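Local coordinates for cellulosomal scaffoldin (Bacteroides cellulosolvens, PDB 2XBT), which is the family 3b carbohydrate-binding module of a scaffoldin that organises the bacterium's cellulosome, and probably binds cellulose, at residues I47-T52 with K144-Y149; T60-Y65 with R116-D121; F140-L145 with L154-P159. All blocks are in the same frame, centred on the assembly; numbering follows the deposited sequence.

Contact 1 of 3, residues I47-T52 with K144-Y149; sequences IRYFYT and KLVAVY. With NO3 (nitrate ion), chain B.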
loop_
_atom_site.group_PDB
_atom_site.type_symbol
_atom_site.label_atom_id
_atom_site.label_comp_id
_atom_site.label_asym_id
_atom_site.label_seq_id
_atom_site.Cartn_x
_atom_site.Cartn_y
_atom_site.Cartn_z
ATOM N N ILE A 47 -2.320 5.209 0.262
ATOM C CA ILE A 47 -2.429 3.792 0.556
ATOM C C ILE A 47 -2.006 3.586 1.992
ATOM O O ILE A 47 -1.029 4.187 2.432
ATOM C CB ILE A 47 -1.530 2.993 -0.370
ATOM C CG1 ILE A 47 -1.997 3.194 -1.809
ATOM C CG2 ILE A 47 -1.575 1.492 -0.009
ATOM C CD1 ILE A 47 -1.025 2.650 -2.847
ATOM N N ARG A 48 -2.744 2.766 2.736
ATOM C CA ARG A 48 -2.348 2.504 4.120
ATOM C C ARG A 48 -2.121 1.030 4.339
ATOM O O ARG A 48 -2.948 0.195 3.967
ATOM C CB ARG A 48 -3.398 3.010 5.111
ATOM C CG ARG A 48 -3.606 4.515 5.048
ATOM C CD ARG A 48 -4.685 4.971 6.026
ATOM N NE ARG A 48 -4.700 6.424 6.102
ATOM C CZ ARG A 48 -5.348 7.143 7.011
ATOM N NH1 ARG A 48 -6.053 6.555 7.967
ATOM N NH2 ARG A 48 -5.275 8.465 6.968
ATOM N N TYR A 49 -0.984 0.729 4.955
ATOM C CA TYR A 49 -0.602 -0.618 5.325
ATOM C C TYR A 49 -0.538 -0.580 6.837
ATOM O O TYR A 49 0.235 0.186 7.402
ATOM C CB TYR A 49 0.787 -0.931 4.774
ATOM C CG TYR A 49 1.250 -2.357 4.986
ATOM C CD1 TYR A 49 1.131 -3.306 3.973
ATOM C CD2 TYR A 49 1.830 -2.751 6.191
ATOM C CE1 TYR A 49 1.571 -4.614 4.156
ATOM C CE2 TYR A 49 2.271 -4.058 6.386
ATOM C CZ TYR A 49 2.138 -4.984 5.367
ATOM O OH TYR A 49 2.576 -6.288 5.522
ATOM N N PHE A 50 -1.368 -1.397 7.473
ATOM C CA PHE A 50 -1.564 -1.332 8.920
ATOM C C PHE A 50 -0.716 -2.381 9.609
ATOM O O PHE A 50 -0.611 -3.512 9.130
ATOM C CB PHE A 50 -3.021 -1.564 9.258
ATOM C CG PHE A 50 -3.951 -0.592 8.571
ATOM C CD1 PHE A 50 -4.221 0.636 9.150
ATOM C CD2 PHE A 50 -4.545 -0.921 7.368
ATOM C CE1 PHE A 50 -5.077 1.545 8.530
ATOM C CE2 PHE A 50 -5.405 -0.011 6.722
ATOM C CZ PHE A 50 -5.667 1.218 7.323
ATOM N N TYR A 51 -0.117 -1.999 10.729
ATOM C CA TYR A 51 0.846 -2.875 11.387
ATOM C C TYR A 51 0.939 -2.587 12.879
ATOM O O TYR A 51 0.375 -1.621 13.380
ATOM C CB TYR A 51 2.240 -2.728 10.755
ATOM C CG TYR A 51 2.910 -1.398 11.060
ATOM C CD1 TYR A 51 3.835 -1.288 12.082
ATOM C CD2 TYR A 51 2.608 -0.247 10.319
ATOM C CE1 TYR A 51 4.455 -0.074 12.366
ATOM C CE2 TYR A 51 3.219 0.972 10.598
ATOM C CZ TYR A 51 4.141 1.045 11.621
ATOM O OH TYR A 51 4.756 2.238 11.914
ATOM N N THR A 52 1.687 -3.431 13.575
ATOM C CA THR A 52 1.817 -3.323 15.015
ATOM C C THR A 52 3.254 -3.014 15.343
ATOM O O THR A 52 4.174 -3.691 14.870
ATOM C CB THR A 52 1.450 -4.635 15.716
ATOM O OG1 THR A 52 0.054 -4.890 15.556
ATOM C CG2 THR A 52 1.796 -4.554 17.209
ATOM N N LYS A 144 -6.950 -7.629 0.548
ATOM C CA LYS A 144 -7.986 -6.691 0.990
ATOM C C LYS A 144 -7.686 -5.998 2.314
ATOM O O LYS A 144 -8.441 -5.126 2.741
ATOM C CB LYS A 144 -9.337 -7.403 1.091
ATOM C CG LYS A 144 -9.890 -7.906 -0.225
ATOM C CD LYS A 144 -10.329 -6.756 -1.122
ATOM C CE LYS A 144 -11.716 -7.015 -1.702
ATOM N NZ LYS A 144 -12.076 -6.011 -2.752
ATOM N N LEU A 145 -6.578 -6.361 2.958
ATOM C CA LEU A 145 -6.233 -5.781 4.254
ATOM C C LEU A 145 -5.373 -4.519 4.103
ATOM O O LEU A 145 -4.944 -3.925 5.099
ATOM C CB LEU A 145 -5.516 -6.823 5.133
ATOM C CG LEU A 145 -6.254 -8.156 5.336
ATOM C CD1 LEU A 145 -5.323 -9.175 5.983
ATOM C CD2 LEU A 145 -7.492 -7.952 6.187
ATOM N N VAL A 146 -5.145 -4.107 2.861
ATOM C CA VAL A 146 -4.464 -2.836 2.587
ATOM C C VAL A 146 -5.523 -1.901 2.043
ATOM O O VAL A 146 -6.320 -2.306 1.186
ATOM C CB VAL A 146 -3.366 -2.990 1.519
ATOM C CG1 VAL A 146 -2.823 -1.623 1.103
ATOM C CG2 VAL A 146 -2.232 -3.883 2.051
ATOM N N ALA A 147 -5.558 -0.671 2.531
ATOM C CA ALA A 147 -6.625 0.256 2.121
ATOM C C ALA A 147 -6.110 1.315 1.158
ATOM O O ALA A 147 -4.998 1.823 1.318
ATOM C CB ALA A 147 -7.249 0.931 3.326
ATOM N N VAL A 148 -6.954 1.669 0.187
ATOM C CA VAL A 148 -6.640 2.735 -0.756
ATOM C C VAL A 148 -7.715 3.823 -0.675
ATOM O O VAL A 148 -8.908 3.516 -0.616
ATOM C CB VAL A 148 -6.636 2.208 -2.173
ATOM C CG1 VAL A 148 -6.183 3.320 -3.143
ATOM C CG2 VAL A 148 -5.737 0.971 -2.288
ATOM N N TYR A 149 -7.283 5.076 -0.660
ATOM C CA TYR A 149 -8.199 6.208 -0.563
ATOM C C TYR A 149 -8.006 7.143 -1.746
ATOM O O TYR A 149 -6.896 7.300 -2.244
ATOM C CB TYR A 149 -7.950 6.978 0.719
ATOM C CG TYR A 149 -8.057 6.107 1.950
ATOM C CD1 TYR A 149 -9.190 6.140 2.748
ATOM C CD2 TYR A 149 -7.033 5.235 2.294
ATOM C CE1 TYR A 149 -9.288 5.347 3.878
ATOM C CE2 TYR A 149 -7.125 4.435 3.408
ATOM C CZ TYR A 149 -8.249 4.495 4.193
ATOM O OH TYR A 149 -8.322 3.694 5.300
HETATM N N NO3 B . -7.640 9.672 9.070
HETATM O O1 NO3 B . -8.342 10.452 8.145
HETATM O O2 NO3 B . -6.379 10.090 9.521
HETATM O O3 NO3 B . -8.206 8.479 9.539
#
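Arg48 runs past the CE2 side of the Tyr149 ring with its extended side chain and presents its guanidinium to a nitrate ion, probably acquired from the crystallisation liquor. NH1 and NH2 each donate to a different nitrate oxygen, but both bonds are weak, the shorter being Arg48 NH2 to nitrate O2 at 3.2 Å. The stronger partner is Glu90 on strand 85-93, which forms a salt bridge with NE, so NE is held by the neighbouring strand while the ion takes the outer edge of the guanidinium. With CG set anti to its own carbonyl carbon (chi1 -62°), Arg48 rises past the tyrosine at about a right angle, and its CD comes to 3.6 Å from Tyr149 CE2. The cationic centre is farther off, 5.2 Å from Arg48 CZ to the Tyr149 ring centroid, which makes any cation-pi attraction weak at best.

Beneath this pair, the backbones are joined as antiparallel strands. Arg48 and Ala147 form a hydrogen-bonded pair, with Arg48 N to Ala147 O at 2.8 Å and Ala147 N to Arg48 O at 3.1 Å. Phe50 lies on the same face as Arg48 and turns its ring edge to Ala147, Phe50 CE2 being 4.0 Å from Ala147 CB. Beyond it the strands part, and Ser132 OG fills in by bonding both Phe50 N and Leu145 O. On the other face Ile47 CG2 packs 3.5 Å from Val146 CG1, while Val146 CG2 meets the Tyr49 ring at CD1; Leu12 and Phe14 close over this apolar layer.

One apolar face turned inward and one face carrying aromatic and charged groups are as expected of neighbouring antiparallel strands in one sheet of a beta sandwich. The outer face, with Tyr88 beside Arg48, is consistent with the shallow groove described for family 3 modules.

Contact 2 of 3, residues T60-Y65 with R116-D121; sequences TYYSDY and RVAKAD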
loop_
_atom_site.group_PDB
_atom_site.type_symbol
_atom_site.label_atom_id
_atom_site.label_comp_id
_atom_site.label_asym_id
_atom_site.label_seq_id
_atom_site.Cartn_x
_atom_site.Cartn_y
_atom_site.Cartn_z
ATOM N N THR A 60 12.090 2.976 8.453
ATOM C CA THR A 60 12.398 3.720 7.246
ATOM C C THR A 60 11.680 3.097 6.067
ATOM O O THR A 60 11.668 1.876 5.912
ATOM C CB THR A 60 13.901 3.716 6.956
ATOM O OG1 THR A 60 14.590 4.359 8.033
ATOM C CG2 THR A 60 14.197 4.452 5.650
ATOM N N TYR A 61 11.070 3.941 5.243
ATOM C CA TYR A 61 10.440 3.468 4.019
ATOM C C TYR A 61 11.393 3.652 2.850
ATOM O O TYR A 61 11.954 4.733 2.668
ATOM C CB TYR A 61 9.139 4.227 3.748
ATOM C CG TYR A 61 8.445 3.782 2.478
ATOM C CD1 TYR A 61 7.650 2.647 2.462
ATOM C CD2 TYR A 61 8.587 4.502 1.292
ATOM C CE1 TYR A 61 7.008 2.233 1.294
ATOM C CE2 TYR A 61 7.944 4.101 0.120
ATOM C CZ TYR A 61 7.155 2.972 0.129
ATOM O OH TYR A 61 6.523 2.561 -1.018
ATOM N N TYR A 62 11.577 2.587 2.081
ATOM C CA TYR A 62 12.442 2.587 0.909
ATOM C C TYR A 62 11.614 2.494 -0.364
ATOM O O TYR A 62 10.945 1.488 -0.609
ATOM C CB TYR A 62 13.426 1.418 0.980
ATOM C CG TYR A 62 14.408 1.564 2.123
ATOM C CD1 TYR A 62 15.513 2.401 2.010
ATOM C CD2 TYR A 62 14.218 0.879 3.317
ATOM C CE1 TYR A 62 16.412 2.548 3.058
ATOM C CE2 TYR A 62 15.109 1.016 4.368
ATOM C CZ TYR A 62 16.204 1.852 4.234
ATOM O OH TYR A 62 17.081 1.987 5.283
ATOM N N SER A 63 11.649 3.550 -1.169
ATOM C CA SER A 63 10.929 3.536 -2.440
ATOM C C SER A 63 11.815 2.978 -3.550
ATOM O O SER A 63 12.645 3.693 -4.113
ATOM C CB SER A 63 10.417 4.935 -2.787
ATOM O OG SER A 63 9.521 4.890 -3.884
ATOM N N ASP A 64 11.633 1.700 -3.857
ATOM C CA ASP A 64 12.467 1.007 -4.834
ATOM C C ASP A 64 12.044 1.322 -6.264
ATOM O O ASP A 64 12.882 1.585 -7.128
ATOM C CB ASP A 64 12.391 -0.506 -4.634
ATOM C CG ASP A 64 12.997 -0.962 -3.307
ATOM O OD1 ASP A 64 13.920 -0.299 -2.784
ATOM O OD2 ASP A 64 12.534 -1.996 -2.787
ATOM N N TYR A 65 10.742 1.255 -6.523
ATOM C CA TYR A 65 10.236 1.474 -7.869
ATOM C C TYR A 65 8.817 2.032 -7.872
ATOM O O TYR A 65 7.936 1.524 -7.181
ATOM C CB TYR A 65 10.290 0.178 -8.677
ATOM C CG TYR A 65 9.728 0.332 -10.076
ATOM C CD1 TYR A 65 10.341 1.171 -10.992
ATOM C CD2 TYR A 65 8.592 -0.362 -10.476
ATOM C CE1 TYR A 65 9.845 1.325 -12.273
ATOM C CE2 TYR A 65 8.081 -0.218 -11.765
ATOM C CZ TYR A 65 8.721 0.630 -12.654
ATOM O OH TYR A 65 8.247 0.799 -13.936
ATOM N N ARG A 116 9.737 -0.947 0.590
ATOM C CA ARG A 116 10.098 -1.805 1.704
ATOM C C ARG A 116 10.108 -0.975 2.958
ATOM O O ARG A 116 10.399 0.223 2.918
ATOM C CB ARG A 116 11.482 -2.406 1.497
ATOM C CG ARG A 116 11.527 -3.526 0.483
ATOM C CD ARG A 116 12.968 -3.872 0.167
ATOM N NE ARG A 116 13.667 -2.742 -0.441
ATOM C CZ ARG A 116 14.745 -2.161 0.070
ATOM N NH1 ARG A 116 15.266 -2.601 1.208
ATOM N NH2 ARG A 116 15.306 -1.148 -0.564
ATOM N N VAL A 117 9.792 -1.611 4.078
ATOM C CA VAL A 117 9.939 -0.961 5.370
ATOM C C VAL A 117 10.867 -1.787 6.270
ATOM O O VAL A 117 10.698 -3.005 6.421
ATOM C CB VAL A 117 8.595 -0.722 6.044
ATOM C CG1 VAL A 117 8.796 -0.182 7.450
ATOM C CG2 VAL A 117 7.777 0.262 5.208
ATOM N N ALA A 118 11.861 -1.114 6.835
ATOM C CA ALA A 118 12.856 -1.764 7.686
ATOM C C ALA A 118 13.210 -0.895 8.894
ATOM O O ALA A 118 12.977 0.311 8.891
ATOM C CB ALA A 118 14.103 -2.087 6.886
ATOM N N LYS A 119 13.762 -1.518 9.929
ATOM C CA LYS A 119 14.271 -0.772 11.073
ATOM C C LYS A 119 15.714 -0.415 10.772
ATOM O O LYS A 119 16.273 -0.897 9.792
ATOM C CB LYS A 119 14.197 -1.625 12.334
ATOM C CG LYS A 119 12.862 -2.298 12.524
ATOM C CD LYS A 119 12.791 -3.019 13.849
ATOM C CE LYS A 119 11.604 -3.961 13.881
ATOM N NZ LYS A 119 11.647 -4.850 15.068
ATOM N N ALA A 120 16.333 0.422 11.592
ATOM C CA ALA A 120 17.738 0.755 11.349
ATOM C C ALA A 120 18.698 -0.186 12.081
ATOM O O ALA A 120 19.843 -0.370 11.663
ATOM C CB ALA A 120 18.022 2.201 11.720
ATOM N N ASP A 121 18.219 -0.804 13.153
ATOM C CA ASP A 121 19.095 -1.519 14.072
ATOM C C ASP A 121 19.384 -2.985 13.728
ATOM O O ASP A 121 19.781 -3.756 14.611
ATOM C CB ASP A 121 18.546 -1.410 15.498
ATOM C CG ASP A 121 17.201 -2.086 15.662
ATOM O OD1 ASP A 121 16.667 -2.599 14.656
ATOM O OD2 ASP A 121 16.674 -2.098 16.800
HETATM O O HOH W 1 16.551 1.526 7.773
#
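Arg116 meets Tyr62 in an antiparallel hydrogen-bonded pair and raises its side chain off the sheet to meet Asp64, two residues beyond Tyr62 on the partner strand. The grip is side-on and bidentate: Arg116 NE donates to Asp64 OD2 at 2.7 Å, and Arg116 NH2 to Asp64 OD1 at 2.8 Å, each oxygen using its syn lone pair. The carboxylate and guanidinium planes are only 7° apart, so this salt bridge is close to flat. A bend at chi3 (-63°) brings the guanidinium back over Tyr62, whose CB sits above one of its faces, 3.5 Å from Arg116 NH2. The remaining nitrogen, NH1, donates to Gln25, and with it all three guanidinium nitrogens have a partner.

Val117 turns to the opposite face and pairs with Tyr61 without backbone hydrogen bonds between them. Its CG2 touches the edge of the tyrosine ring, 3.6 Å from Tyr61 CD1, the two side chains meeting at about a right angle.

Ala118 returns to the arginine's face, where its CB lies at the edge of the Tyr62 ring, 4.1 Å from Tyr62 CE2. Its backbone bonds Thr60 in both directions, Thr60 N to Ala118 O being 2.8 Å. Lys119 contributes its carbonyl to a water that also binds Tyr62 OH at 2.6 Å; the water's link to Lys119 O is weak.

At Asp64 and Tyr65, which both face Gln114, the partner strand has a classic beta bulge. Strand 110-119 lies between strands 59-66 and 22-34 in its sheet, while Tyr61 and Val117 face inward onto Phe75 of strand 71-82 and onto Met28.

Contact 3 of 3, residues F140-L145 with L154-P159; sequences FGENKL and LVYGTP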
loop_
_atom_site.group_PDB
_atom_site.type_symbol
_atom_site.label_atom_id
_atom_site.label_comp_id
_atom_site.label_asym_id
_atom_site.label_seq_id
_atom_site.Cartn_x
_atom_site.Cartn_y
_atom_site.Cartn_z
ATOM N N PHE A 140 1.195 -11.357 -7.681
ATOM C CA PHE A 140 0.171 -10.349 -7.410
ATOM C C PHE A 140 -1.192 -10.986 -7.222
ATOM O O PHE A 140 -1.696 -11.681 -8.109
ATOM C CB PHE A 140 0.075 -9.300 -8.525
ATOM C CG PHE A 140 1.199 -8.314 -8.527
ATOM C CD1 PHE A 140 1.318 -7.375 -7.522
ATOM C CD2 PHE A 140 2.134 -8.315 -9.547
ATOM C CE1 PHE A 140 2.348 -6.462 -7.523
ATOM C CE2 PHE A 140 3.178 -7.404 -9.553
ATOM C CZ PHE A 140 3.281 -6.474 -8.546
ATOM N N GLY A 141 -1.788 -10.737 -6.062
ATOM C CA GLY A 141 -3.101 -11.261 -5.757
ATOM C C GLY A 141 -3.874 -10.218 -4.991
ATOM O O GLY A 141 -3.399 -9.101 -4.810
ATOM N N GLU A 142 -5.069 -10.587 -4.550
ATOM C CA GLU A 142 -5.899 -9.713 -3.745
ATOM C C GLU A 142 -5.393 -9.700 -2.298
ATOM O O GLU A 142 -5.310 -10.743 -1.659
ATOM C CB GLU A 142 -7.338 -10.217 -3.798
ATOM C CG GLU A 142 -8.325 -9.478 -2.908
ATOM C CD GLU A 142 -9.735 -10.059 -3.010
ATOM O OE1 GLU A 142 -9.992 -11.117 -2.389
ATOM O OE2 GLU A 142 -10.579 -9.469 -3.725
ATOM N N ASN A 143 -5.031 -8.522 -1.796
ATOM C CA ASN A 143 -4.827 -8.330 -0.366
ATOM C C ASN A 143 -5.765 -7.230 0.087
ATOM O O ASN A 143 -5.420 -6.054 0.014
ATOM C CB ASN A 143 -3.386 -7.962 -0.033
ATOM C CG ASN A 143 -3.164 -7.756 1.473
ATOM O OD1 ASN A 143 -4.083 -7.930 2.286
ATOM N ND2 ASN A 143 -1.942 -7.405 1.844
ATOM N N LYS A 144 -6.950 -7.629 0.548
ATOM C CA LYS A 144 -7.986 -6.691 0.990
ATOM C C LYS A 144 -7.686 -5.998 2.314
ATOM O O LYS A 144 -8.441 -5.126 2.741
ATOM C CB LYS A 144 -9.337 -7.403 1.091
ATOM C CG LYS A 144 -9.890 -7.906 -0.225
ATOM C CD LYS A 144 -10.329 -6.756 -1.122
ATOM C CE LYS A 144 -11.716 -7.015 -1.702
ATOM N NZ LYS A 144 -12.076 -6.011 -2.752
ATOM N N LEU A 145 -6.578 -6.361 2.958
ATOM C CA LEU A 145 -6.233 -5.781 4.254
ATOM C C LEU A 145 -5.373 -4.519 4.103
ATOM O O LEU A 145 -4.944 -3.925 5.099
ATOM C CB LEU A 145 -5.516 -6.823 5.133
ATOM C CG LEU A 145 -6.254 -8.156 5.336
ATOM C CD1 LEU A 145 -5.323 -9.175 5.983
ATOM C CD2 LEU A 145 -7.492 -7.952 6.187
ATOM N N LEU A 154 -12.399 6.095 1.136
ATOM C CA LEU A 154 -12.072 4.687 0.898
ATOM C C LEU A 154 -12.583 4.153 -0.431
ATOM O O LEU A 154 -13.786 4.144 -0.693
ATOM C CB LEU A 154 -12.630 3.833 2.038
ATOM C CG LEU A 154 -12.314 2.340 2.011
ATOM C CD1 LEU A 154 -10.803 2.112 2.053
ATOM C CD2 LEU A 154 -13.000 1.642 3.182
ATOM N N VAL A 155 -11.672 3.672 -1.267
ATOM C CA VAL A 155 -12.049 3.092 -2.552
ATOM C C VAL A 155 -11.720 1.603 -2.659
ATOM O O VAL A 155 -12.233 0.913 -3.545
ATOM C CB VAL A 155 -11.394 3.846 -3.754
ATOM C CG1 VAL A 155 -11.943 5.270 -3.883
ATOM C CG2 VAL A 155 -9.874 3.866 -3.601
ATOM N N TYR A 156 -10.868 1.093 -1.767
ATOM C CA TYR A 156 -10.496 -0.324 -1.840
ATOM C C TYR A 156 -9.985 -0.808 -0.493
ATOM O O TYR A 156 -9.288 -0.076 0.211
ATOM C CB TYR A 156 -9.425 -0.585 -2.907
ATOM C CG TYR A 156 -8.966 -2.039 -2.949
ATOM C CD1 TYR A 156 -9.500 -2.919 -3.870
ATOM C CD2 TYR A 156 -7.999 -2.520 -2.068
ATOM C CE1 TYR A 156 -9.105 -4.244 -3.922
ATOM C CE2 TYR A 156 -7.599 -3.854 -2.098
ATOM C CZ TYR A 156 -8.163 -4.713 -3.031
ATOM O OH TYR A 156 -7.781 -6.039 -3.104
ATOM N N GLY A 157 -10.342 -2.036 -0.144
ATOM C CA GLY A 157 -9.760 -2.682 1.018
ATOM C C GLY A 157 -10.562 -2.451 2.277
ATOM O O GLY A 157 -11.542 -1.709 2.275
ATOM N N THR A 158 -10.111 -3.079 3.361
ATOM C CA THR A 158 -10.800 -3.075 4.643
ATOM C C THR A 158 -9.874 -2.629 5.758
ATOM O O THR A 158 -9.070 -3.421 6.244
ATOM C CB THR A 158 -11.261 -4.507 4.996
ATOM O OG1 THR A 158 -11.992 -5.056 3.895
ATOM C CG2 THR A 158 -12.121 -4.516 6.268
ATOM N N PRO A 159 -9.972 -1.355 6.156
ATOM C CA PRO A 159 -9.224 -0.786 7.273
ATOM C C PRO A 159 -9.577 -1.566 8.542
ATOM O O PRO A 159 -10.673 -2.117 8.613
ATOM C CB PRO A 159 -9.789 0.635 7.381
ATOM C CG PRO A 159 -10.365 0.930 6.058
ATOM C CD PRO A 159 -10.886 -0.371 5.550
HETATM O O HOH W 2 -4.820 -5.827 -2.885
HETATM O O HOH W 3 -12.402 -3.604 -1.526
#
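Lys144 O receives the short bond that joins the loop to the end of the chain: Thr158 N donates to it at 2.7 Å, the approach lying nearly along the C=O axis. Gly157 CA rests against the same carbonyl, 3.3 Å from Lys144 O, at a positive phi (92°) that glycine readily adopts; a side chain here would crowd that same oxygen.

The lysine side chain, bent at chi2 and chi3, then passes the hydroxyl end of Tyr156, crossing it at about a right angle. Its CD is 3.3 Å from Tyr156 OH, and Glu142 CG comes to 3.5 Å from that hydroxyl. Beyond it, Lys144 NZ and Gly157 N both donate to one water, which lies above a face of the tyrosine ring. A second water links Asn143 N with Tyr156 OH, the latter leg measuring 3.0 Å, and Asn143 O sits at the ring edge.

The loop is shaped from within, since Asn143 OD1 accepts from Leu145 N and its ND2 donates to Ser132 O. Together these features illustrate an Asx turn packed beside an edge strand, itself marked by a classic beta bulge where Val155 and Tyr156 both face Val148.

How the contacts relate
Contacts 1 and 3 are neighbours, their centres about 7 Å apart, and they share Lys144 and Leu145. Strand 147-150 pairs with strand 45-51 in contact 1 and with strand 153-156, where Val148 probably bonds Val155 and Tyr156; contact 3 ties the end of that edge strand to the loop that leads into strand 147-150. Contact 2 belongs to another antiparallel sheet, about 17 Å from contact 1 and 21 Å from contact 3 between centres. Along the chain contact 2 is nested inside the loop closed by contact 1, whereas contact 3 opens only after contact 2 has closed. Together they show how sequence-distant strands build the two main sheets of one all-beta binding module.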